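Long-range contacts in Slr1438 protein (Synechocystis sp., PDB 3K25), which is of uncertain function but probably binds carbohydrate and may act as a sugar isomerase: residues 69-74 / 254-259; 149-154 / 272-277; 174-179 / 219-224. All blocks are in the same frame, centred on the assembly; numbering follows the deposited sequence.

Contact 1 of 3, residues 69-74 / 254-259; sequences PICGNL and EPWSGP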
loop_
_atom_site.group_PDB
_atom_site.type_symbol
_atom_site.label_atom_id
_atom_site.label_comp_id
_atom_site.label_asym_id
_atom_site.label_seq_id
_atom_site.Cartn_x
_atom_site.Cartn_y
_atom_site.Cartn_z
ATOM N N PRO A 69 -2.032 4.554 -10.884
ATOM C CA PRO A 69 -1.053 5.638 -10.967
ATOM C C PRO A 69 -1.345 6.881 -10.115
ATOM O O PRO A 69 -0.800 7.942 -10.382
ATOM C CB PRO A 69 -1.029 5.952 -12.455
ATOM C CG PRO A 69 -2.487 5.794 -12.823
ATOM C CD PRO A 69 -2.876 4.520 -12.099
ATOM N N ILE A 70 -2.217 6.766 -9.117
ATOM C CA ILE A 70 -2.475 7.904 -8.227
ATOM C C ILE A 70 -2.806 7.399 -6.832
ATOM O O ILE A 70 -3.185 6.234 -6.647
ATOM C CB ILE A 70 -3.681 8.816 -8.656
ATOM C CG1 ILE A 70 -5.003 8.044 -8.517
ATOM C CG2 ILE A 70 -3.468 9.360 -10.064
ATOM C CD1 ILE A 70 -6.264 8.880 -8.751
ATOM N N CYS A 71 -2.647 8.285 -5.853
ATOM C CA CYS A 71 -2.979 7.976 -4.477
ATOM C C CYS A 71 -4.135 8.927 -4.142
ATOM O O CYS A 71 -4.063 10.133 -4.402
ATOM C CB CYS A 71 -1.769 8.215 -3.569
ATOM S SG CYS A 71 -0.295 7.231 -4.005
ATOM N N GLY A 72 -5.209 8.377 -3.588
ATOM C CA GLY A 72 -6.360 9.197 -3.265
ATOM C C GLY A 72 -7.210 9.372 -4.513
ATOM O O GLY A 72 -7.101 8.597 -5.474
ATOM N N ASN A 73 -8.052 10.398 -4.530
ATOM C CA ASN A 73 -8.905 10.602 -5.690
ATOM C C ASN A 73 -8.561 11.901 -6.396
ATOM O O ASN A 73 -7.694 12.652 -5.952
ATOM C CB ASN A 73 -10.359 10.631 -5.245
ATOM C CG ASN A 73 -10.605 11.711 -4.231
ATOM O OD1 ASN A 73 -10.572 12.889 -4.563
ATOM N ND2 ASN A 73 -10.816 11.321 -2.975
ATOM N N LEU A 74 -9.245 12.151 -7.507
ATOM C CA LEU A 74 -9.038 13.368 -8.274
ATOM C C LEU A 74 -10.353 14.139 -8.334
ATOM O O LEU A 74 -11.433 13.548 -8.303
ATOM C CB LEU A 74 -8.575 13.046 -9.704
ATOM C CG LEU A 74 -7.296 12.214 -9.903
ATOM C CD1 LEU A 74 -7.052 11.993 -11.403
ATOM C CD2 LEU A 74 -6.110 12.920 -9.266
ATOM N N GLU A 254 0.915 4.747 5.901
ATOM C CA GLU A 254 1.196 4.579 4.483
ATOM C C GLU A 254 2.144 5.526 3.738
ATOM O O GLU A 254 1.999 6.753 3.781
ATOM C CB GLU A 254 -0.142 4.550 3.726
ATOM C CG GLU A 254 -1.358 4.349 4.614
ATOM C CD GLU A 254 -2.654 4.731 3.926
ATOM O OE1 GLU A 254 -3.719 4.738 4.592
ATOM O OE2 GLU A 254 -2.611 5.024 2.714
ATOM N N PRO A 255 3.123 4.951 3.025
ATOM C CA PRO A 255 4.092 5.727 2.249
ATOM C C PRO A 255 3.536 6.009 0.844
ATOM O O PRO A 255 3.193 5.082 0.115
ATOM C CB PRO A 255 5.316 4.813 2.227
ATOM C CG PRO A 255 4.701 3.455 2.186
ATOM C CD PRO A 255 3.580 3.559 3.192
ATOM N N TRP A 256 3.440 7.288 0.487
ATOM C CA TRP A 256 2.931 7.729 -0.821
ATOM C C TRP A 256 4.005 8.535 -1.527
ATOM O O TRP A 256 4.694 9.340 -0.891
ATOM C CB TRP A 256 1.716 8.643 -0.651
ATOM C CG TRP A 256 0.458 7.972 -0.222
ATOM C CD1 TRP A 256 0.324 6.720 0.322
ATOM C CD2 TRP A 256 -0.854 8.539 -0.252
ATOM N NE1 TRP A 256 -0.992 6.480 0.630
ATOM C CE2 TRP A 256 -1.736 7.580 0.289
ATOM C CE3 TRP A 256 -1.371 9.768 -0.684
ATOM C CZ2 TRP A 256 -3.106 7.810 0.409
ATOM C CZ3 TRP A 256 -2.734 9.996 -0.563
ATOM C CH2 TRP A 256 -3.585 9.022 -0.020
ATOM N N SER A 257 4.146 8.353 -2.834
ATOM C CA SER A 257 5.170 9.111 -3.546
ATOM C C SER A 257 4.716 10.568 -3.620
ATOM O O SER A 257 5.530 11.502 -3.700
ATOM C CB SER A 257 5.409 8.534 -4.955
ATOM O OG SER A 257 4.250 8.615 -5.766
ATOM N N GLY A 258 3.400 10.744 -3.565
ATOM C CA GLY A 258 2.815 12.071 -3.616
ATOM C C GLY A 258 1.438 12.085 -2.981
ATOM O O GLY A 258 0.839 11.024 -2.778
ATOM N N PRO A 259 0.906 13.273 -2.653
ATOM C CA PRO A 259 -0.418 13.416 -2.034
ATOM C C PRO A 259 -1.584 13.317 -3.020
ATOM O O PRO A 259 -1.395 13.076 -4.213
ATOM C CB PRO A 259 -0.334 14.794 -1.388
ATOM C CG PRO A 259 0.495 15.552 -2.377
ATOM C CD PRO A 259 1.607 14.573 -2.700
#
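Cys71 lies over one face of the Trp256 indole. This is a Cys sulfur-aromatic contact, buried inside a beta-rich fold of the galactose mutarotase clan. The cysteine sits in the loop between strands 66-67 and 78-81. The tryptophan ends strand 250-256.

Two atoms of Cys71 share the ring face. Cys71 CB stands over the six-membered ring of Trp256, 3.5 Å from its centroid, and makes a CH-pi contact. It is offset toward the rim, so its nearest ring atom is CE3: Cys71 CB to Trp256 CE3 is 3.3 Å. Cys71 SG stands over the five-membered ring of Trp256, 4.2 Å from that centroid. The CB-SG bond therefore runs along the indole from the larger ring to the smaller. The first torsion explains this. SG is anti to the cysteine's own carbonyl carbon (chi1 -59°), so the sulfur heads for the pyrrole part while the chain leaves past the benzene part.

There Gly72 N comes within 4.0 Å of Trp256 CH2, by an oblique approach. A side chain on Gly72 would point at the indole, and the backbone angles there by themselves call for glycine. On the other segment, the turn after the strand brings Gly258 O to 3.9 Å from Cys71 CB. This turn is tied down by Ser257 OG, which is hydrogen-bonded to Leu161 N of strand 157-168. The indole also packs on Val241 of strand 239-245.

A bond within its own strand is likely to limit rotation of the indole. Trp256 NE1 donates to Glu254 OE2 at 3.0 Å, with a bent N-H...O angle of 139°. The donor meets OE2 on the anti side, 22° out of the carboxylate plane.

Contact 2 of 3, residues 149-154 / 272-277; sequences IANLGD and VEPYSS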
loop_
_atom_site.group_PDB
_atom_site.type_symbol
_atom_site.label_atom_id
_atom_site.label_comp_id
_atom_site.label_asym_id
_atom_site.label_seq_id
_atom_site.Cartn_x
_atom_site.Cartn_y
_atom_site.Cartn_z
ATOM N N ILE A 149 9.267 0.889 -11.851
ATOM C CA ILE A 149 8.176 1.501 -12.591
ATOM C C ILE A 149 8.758 1.791 -13.969
ATOM O O ILE A 149 9.692 2.585 -14.113
ATOM C CB ILE A 149 7.699 2.819 -11.915
ATOM C CG1 ILE A 149 7.308 2.551 -10.458
ATOM C CG2 ILE A 149 6.481 3.377 -12.638
ATOM C CD1 ILE A 149 8.468 2.291 -9.528
ATOM N N ALA A 150 8.226 1.131 -14.988
ATOM C CA ALA A 150 8.752 1.347 -16.322
ATOM C C ALA A 150 7.773 2.008 -17.267
ATOM O O ALA A 150 6.557 1.830 -17.174
ATOM C CB ALA A 150 9.242 0.019 -16.922
ATOM N N ASN A 151 8.329 2.800 -18.169
ATOM C CA ASN A 151 7.545 3.459 -19.190
ATOM C C ASN A 151 8.032 2.860 -20.515
ATOM O O ASN A 151 9.141 3.133 -20.967
ATOM C CB ASN A 151 7.771 4.965 -19.151
ATOM C CG ASN A 151 7.106 5.664 -20.295
ATOM O OD1 ASN A 151 6.234 5.090 -20.960
ATOM N ND2 ASN A 151 7.496 6.912 -20.541
ATOM N N LEU A 152 7.203 2.012 -21.110
ATOM C CA LEU A 152 7.557 1.352 -22.358
ATOM C C LEU A 152 6.913 2.057 -23.541
ATOM O O LEU A 152 6.712 1.470 -24.606
ATOM C CB LEU A 152 7.132 -0.121 -22.302
ATOM C CG LEU A 152 7.741 -0.912 -21.127
ATOM C CD1 LEU A 152 7.388 -2.395 -21.234
ATOM C CD2 LEU A 152 9.237 -0.738 -21.134
ATOM N N GLY A 153 6.608 3.333 -23.332
ATOM C CA GLY A 153 5.999 4.156 -24.363
ATOM C C GLY A 153 6.936 5.241 -24.870
ATOM O O GLY A 153 8.089 5.321 -24.443
ATOM N N ASP A 154 6.434 6.099 -25.754
ATOM C CA ASP A 154 7.250 7.156 -26.348
ATOM C C ASP A 154 7.224 8.546 -25.697
ATOM O O ASP A 154 7.847 9.472 -26.201
ATOM C CB ASP A 154 6.907 7.279 -27.839
ATOM C CG ASP A 154 5.482 7.740 -28.076
ATOM O OD1 ASP A 154 4.571 7.283 -27.351
ATOM O OD2 ASP A 154 5.269 8.556 -28.998
ATOM N N VAL A 272 8.658 9.140 -15.478
ATOM C CA VAL A 272 9.504 8.082 -16.020
ATOM C C VAL A 272 9.685 8.401 -17.505
ATOM O O VAL A 272 8.722 8.394 -18.277
ATOM C CB VAL A 272 8.859 6.671 -15.906
ATOM C CG1 VAL A 272 9.799 5.632 -16.516
ATOM C CG2 VAL A 272 8.567 6.319 -14.445
ATOM N N GLU A 273 10.918 8.690 -17.901
ATOM C CA GLU A 273 11.196 9.015 -19.285
ATOM C C GLU A 273 10.868 7.841 -20.195
ATOM O O GLU A 273 10.869 6.685 -19.765
ATOM C CB GLU A 273 12.659 9.402 -19.441
ATOM C CG GLU A 273 13.111 10.485 -18.479
ATOM C CD GLU A 273 12.153 11.659 -18.414
ATOM O OE1 GLU A 273 11.667 12.097 -19.482
ATOM O OE2 GLU A 273 11.896 12.149 -17.289
ATOM N N PRO A 274 10.592 8.126 -21.476
ATOM C CA PRO A 274 10.253 7.117 -22.488
ATOM C C PRO A 274 11.249 5.970 -22.523
ATOM O O PRO A 274 12.450 6.186 -22.381
ATOM C CB PRO A 274 10.284 7.906 -23.792
ATOM C CG PRO A 274 9.941 9.297 -23.365
ATOM C CD PRO A 274 10.713 9.463 -22.087
ATOM N N TYR A 275 10.741 4.756 -22.724
ATOM C CA TYR A 275 11.583 3.565 -22.810
ATOM C C TYR A 275 12.616 3.539 -21.689
ATOM O O TYR A 275 13.784 3.210 -21.902
ATOM C CB TYR A 275 12.269 3.527 -24.181
ATOM C CG TYR A 275 11.282 3.569 -25.324
ATOM C CD1 TYR A 275 10.515 2.453 -25.641
ATOM C CD2 TYR A 275 11.068 4.741 -26.050
ATOM C CE1 TYR A 275 9.555 2.500 -26.647
ATOM C CE2 TYR A 275 10.108 4.797 -27.064
ATOM C CZ TYR A 275 9.354 3.669 -27.355
ATOM O OH TYR A 275 8.394 3.699 -28.340
ATOM N N SER A 276 12.164 3.896 -20.491
ATOM C CA SER A 276 13.017 3.921 -19.311
ATOM C C SER A 276 12.218 3.375 -18.140
ATOM O O SER A 276 11.063 2.970 -18.297
ATOM C CB SER A 276 13.442 5.355 -18.990
ATOM O OG SER A 276 14.032 5.984 -20.109
ATOM N N SER A 277 12.840 3.371 -16.968
ATOM C CA SER A 277 12.181 2.911 -15.749
ATOM C C SER A 277 12.935 3.434 -14.529
ATOM O O SER A 277 14.086 3.840 -14.633
ATOM C CB SER A 277 12.158 1.380 -15.690
ATOM O OG SER A 277 13.428 0.875 -15.287
#
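Asn151, at the end of strand 142-151, packs on Val272, the last residue of strand 270-272; the turn 273-275 then leads into strand 276-287. This is the tight side of the contact. The Asn151 CB packs on Val272 CG1 at 3.4 Å. Ile149 crosses Val272 at about a right angle and meets it methyl to methyl, CG2 of each. Met157 of strand 157-168 also touches all three side chains.

The amide of Asn151 works at both ends. CG is anti to the backbone N (chi1 173°), which brings Asn151 ND2 to Val272 O at 3.0 Å. That donor is tilted from the carbonyl plane. ND2 also donates to Gln155 O, just beyond the segment. Asn151 OD1 accepts from Gly153 N at 3.0 Å, from above its carbonyl plane, and so closes an Asx turn.

The backbones pair antiparallel. Asn151 N donates to Ser276 O at 2.7 Å, nearly straight at 170°. The return bond from Ser276 N to Asn151 O is weak. Tyr275 and Ser276 both face Asn151, which makes a G1 beta bulge with Tyr275 in a left-handed backbone conformation.

Beyond the bulge the contact opens to solvent. Tyr275, Leu152 and Asp154 are exposed there, and Asp154 is poorly ordered. Gly153 O lies over the centre of one face of the Tyr275 ring, 3.3 Å above its plane. Gly153 O also accepts from Tyr275 N at 3.2 Å. Asp154 CB comes only to 3.9 Å from Tyr275 OH, and Pro274 rests its ring against the Asp154 backbone.

A single buried asparagine side chain holds its own turn, the carbonyl of Val272 and that of Gln155, so its amide is unlikely to flip or turn freely.

Contact 3 of 3, residues 174-179 / 219-224; sequences GITLAI and HFIDPD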
loop_
_atom_site.group_PDB
_atom_site.type_symbol
_atom_site.label_atom_id
_atom_site.label_comp_id
_atom_site.label_asym_id
_atom_site.label_seq_id
_atom_site.Cartn_x
_atom_site.Cartn_y
_atom_site.Cartn_z
ATOM N N GLY A 174 -2.708 2.974 23.886
ATOM C CA GLY A 174 -1.308 2.866 24.260
ATOM C C GLY A 174 -0.306 3.024 23.131
ATOM O O GLY A 174 0.907 2.953 23.351
ATOM N N ILE A 175 -0.807 3.251 21.923
ATOM C CA ILE A 175 0.055 3.398 20.753
ATOM C C ILE A 175 1.000 4.599 20.816
ATOM O O ILE A 175 0.570 5.743 20.977
ATOM C CB ILE A 175 -0.786 3.506 19.447
ATOM C CG1 ILE A 175 -1.610 2.235 19.248
ATOM C CG2 ILE A 175 0.129 3.710 18.241
ATOM C CD1 ILE A 175 -0.771 0.965 19.123
ATOM N N THR A 176 2.292 4.318 20.683
ATOM C CA THR A 176 3.322 5.350 20.671
ATOM C C THR A 176 3.619 5.635 19.194
ATOM O O THR A 176 3.912 4.710 18.435
ATOM C CB THR A 176 4.616 4.850 21.356
ATOM O OG1 THR A 176 4.384 4.683 22.759
ATOM C CG2 THR A 176 5.752 5.832 21.144
ATOM N N LEU A 177 3.528 6.900 18.784
ATOM C CA LEU A 177 3.792 7.271 17.393
ATOM C C LEU A 177 5.139 7.959 17.172
ATOM O O LEU A 177 5.748 8.498 18.094
ATOM C CB LEU A 177 2.676 8.170 16.847
ATOM C CG LEU A 177 1.395 7.461 16.399
ATOM C CD1 LEU A 177 0.469 8.453 15.691
ATOM C CD2 LEU A 177 1.759 6.314 15.461
ATOM N N ALA A 178 5.593 7.938 15.924
ATOM C CA ALA A 178 6.861 8.540 15.559
ATOM C C ALA A 178 6.833 8.882 14.079
ATOM O O ALA A 178 7.427 8.189 13.248
ATOM C CB ALA A 178 8.005 7.580 15.863
ATOM N N ILE A 179 6.121 9.956 13.767
ATOM C CA ILE A 179 5.990 10.448 12.406
ATOM C C ILE A 179 6.873 11.695 12.293
ATOM O O ILE A 179 6.744 12.620 13.086
ATOM C CB ILE A 179 4.532 10.802 12.129
ATOM C CG1 ILE A 179 3.653 9.590 12.474
ATOM C CG2 ILE A 179 4.366 11.245 10.683
ATOM C CD1 ILE A 179 2.155 9.877 12.498
ATOM N N HIS A 219 7.379 4.980 12.470
ATOM C CA HIS A 219 7.010 3.765 13.181
ATOM C C HIS A 219 6.038 4.053 14.303
ATOM O O HIS A 219 5.676 5.202 14.544
ATOM C CB HIS A 219 8.261 3.072 13.752
ATOM C CG HIS A 219 8.832 3.734 14.970
ATOM N ND1 HIS A 219 8.182 3.748 16.186
ATOM C CD2 HIS A 219 9.997 4.397 15.162
ATOM C CE1 HIS A 219 8.921 4.389 17.074
ATOM N NE2 HIS A 219 10.029 4.793 16.478
ATOM N N PHE A 220 5.597 2.994 14.968
ATOM C CA PHE A 220 4.683 3.125 16.097
ATOM C C PHE A 220 4.892 1.928 17.009
ATOM O O PHE A 220 5.224 0.831 16.552
ATOM C CB PHE A 220 3.224 3.222 15.633
ATOM C CG PHE A 220 2.635 1.926 15.167
ATOM C CD1 PHE A 220 2.077 1.029 16.082
ATOM C CD2 PHE A 220 2.604 1.608 13.809
ATOM C CE1 PHE A 220 1.486 -0.167 15.652
ATOM C CE2 PHE A 220 2.018 0.412 13.366
ATOM C CZ PHE A 220 1.456 -0.476 14.292
ATOM N N ILE A 221 4.721 2.151 18.303
ATOM C CA ILE A 221 4.929 1.093 19.275
ATOM C C ILE A 221 3.661 0.796 20.061
ATOM O O ILE A 221 3.056 1.693 20.649
ATOM C CB ILE A 221 6.082 1.476 20.242
ATOM C CG1 ILE A 221 7.300 1.918 19.420
ATOM C CG2 ILE A 221 6.451 0.284 21.133
ATOM C CD1 ILE A 221 8.483 2.378 20.243
ATOM N N ASP A 222 3.254 -0.469 20.038
ATOM C CA ASP A 222 2.069 -0.904 20.759
ATOM C C ASP A 222 2.498 -1.764 21.939
ATOM O O ASP A 222 2.936 -2.904 21.768
ATOM C CB ASP A 222 1.138 -1.701 19.842
ATOM C CG ASP A 222 -0.070 -2.248 20.580
ATOM O OD1 ASP A 222 -0.630 -1.517 21.428
ATOM O OD2 ASP A 222 -0.466 -3.402 20.312
ATOM N N PRO A 223 2.401 -1.213 23.158
ATOM C CA PRO A 223 2.786 -1.945 24.365
ATOM C C PRO A 223 1.921 -3.179 24.590
ATOM O O PRO A 223 2.437 -4.253 24.892
ATOM C CB PRO A 223 2.613 -0.904 25.469
ATOM C CG PRO A 223 2.918 0.375 24.768
ATOM C CD PRO A 223 2.150 0.202 23.475
ATOM N N ASP A 224 0.608 -3.024 24.441
ATOM C CA ASP A 224 -0.298 -4.144 24.646
ATOM C C ASP A 224 0.261 -5.403 24.011
ATOM O O ASP A 224 0.247 -6.468 24.620
ATOM C CB ASP A 224 -1.676 -3.851 24.060
ATOM C CG ASP A 224 -2.606 -5.043 24.161
ATOM O OD1 ASP A 224 -2.794 -5.552 25.287
ATOM O OD2 ASP A 224 -3.144 -5.475 23.118
#
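The imidazole of His219 offers one face to the Ala178 CB methyl, which sits 3.6 Å from the ring centroid in a CH-pi contact. The methyl is offset toward the rim on the side of NE2 and CE1. With chi1 at 76°, CG of His219 stands between its backbone N and carbonyl carbon, and the ring leans across to the neighbouring strand. Glu230 of strand 227-233 also touches this histidine. Replacing His219 by a serine would remove the ring and is likely to leave the Ala178 methyl uncovered on this partly exposed side of the sheet.

The Phe220 ring points to the other side of the sheet. Ile175 CG2 approaches it obliquely, 4.0 Å from Phe220 CD1. Leu177 CD2 packs nearer the backbone, 3.4 Å from Phe220 CB.

The two segments form an antiparallel ladder at the margin of an eight-stranded sheet, with 176-178 as the outermost strand and 217-222 inside it. Thr176 and Ile221 are a hydrogen-bonded pair. Thr176 N donates to Ile221 O at 2.7 Å, almost straight at 172°. Ile221 N returns a bond to Thr176 O, in the carbonyl plane and on a lone pair. Leu177 and Phe220 follow as a non-hydrogen-bonded pair. At Ala178 the bond from His219 N to Ala178 O is weak.

Just before strand 176-178, Ile175 CD1 reaches the last residue of the partner strand and lies 3.4 Å from Asp222 CB. It also meets Asp222 OD1. The other oxygen, OD2, forms a salt bridge with Arg225.

Overall arrangement
Contact 1 is the core contact: all its touching residues are buried, and it is made by a sulfur and a methylene on an aromatic face. Contacts 2 and 3 lie farther out and rely on antiparallel backbone pairing. Both reach the same eight-stranded sheet, on opposite sides of the chain's centre, with their centres about 39 Å apart. Contact 2 joins two of its inner strands at their ends and takes in Val272, from strand 270-272 of the other large sheet, which also holds strand 250-256 of contact 1. Its polar grip is a buried amide. Contact 3 adds the outermost strand, with apolar packing around Leu177 and Phe220 and a methyl on an imidazole on the other face.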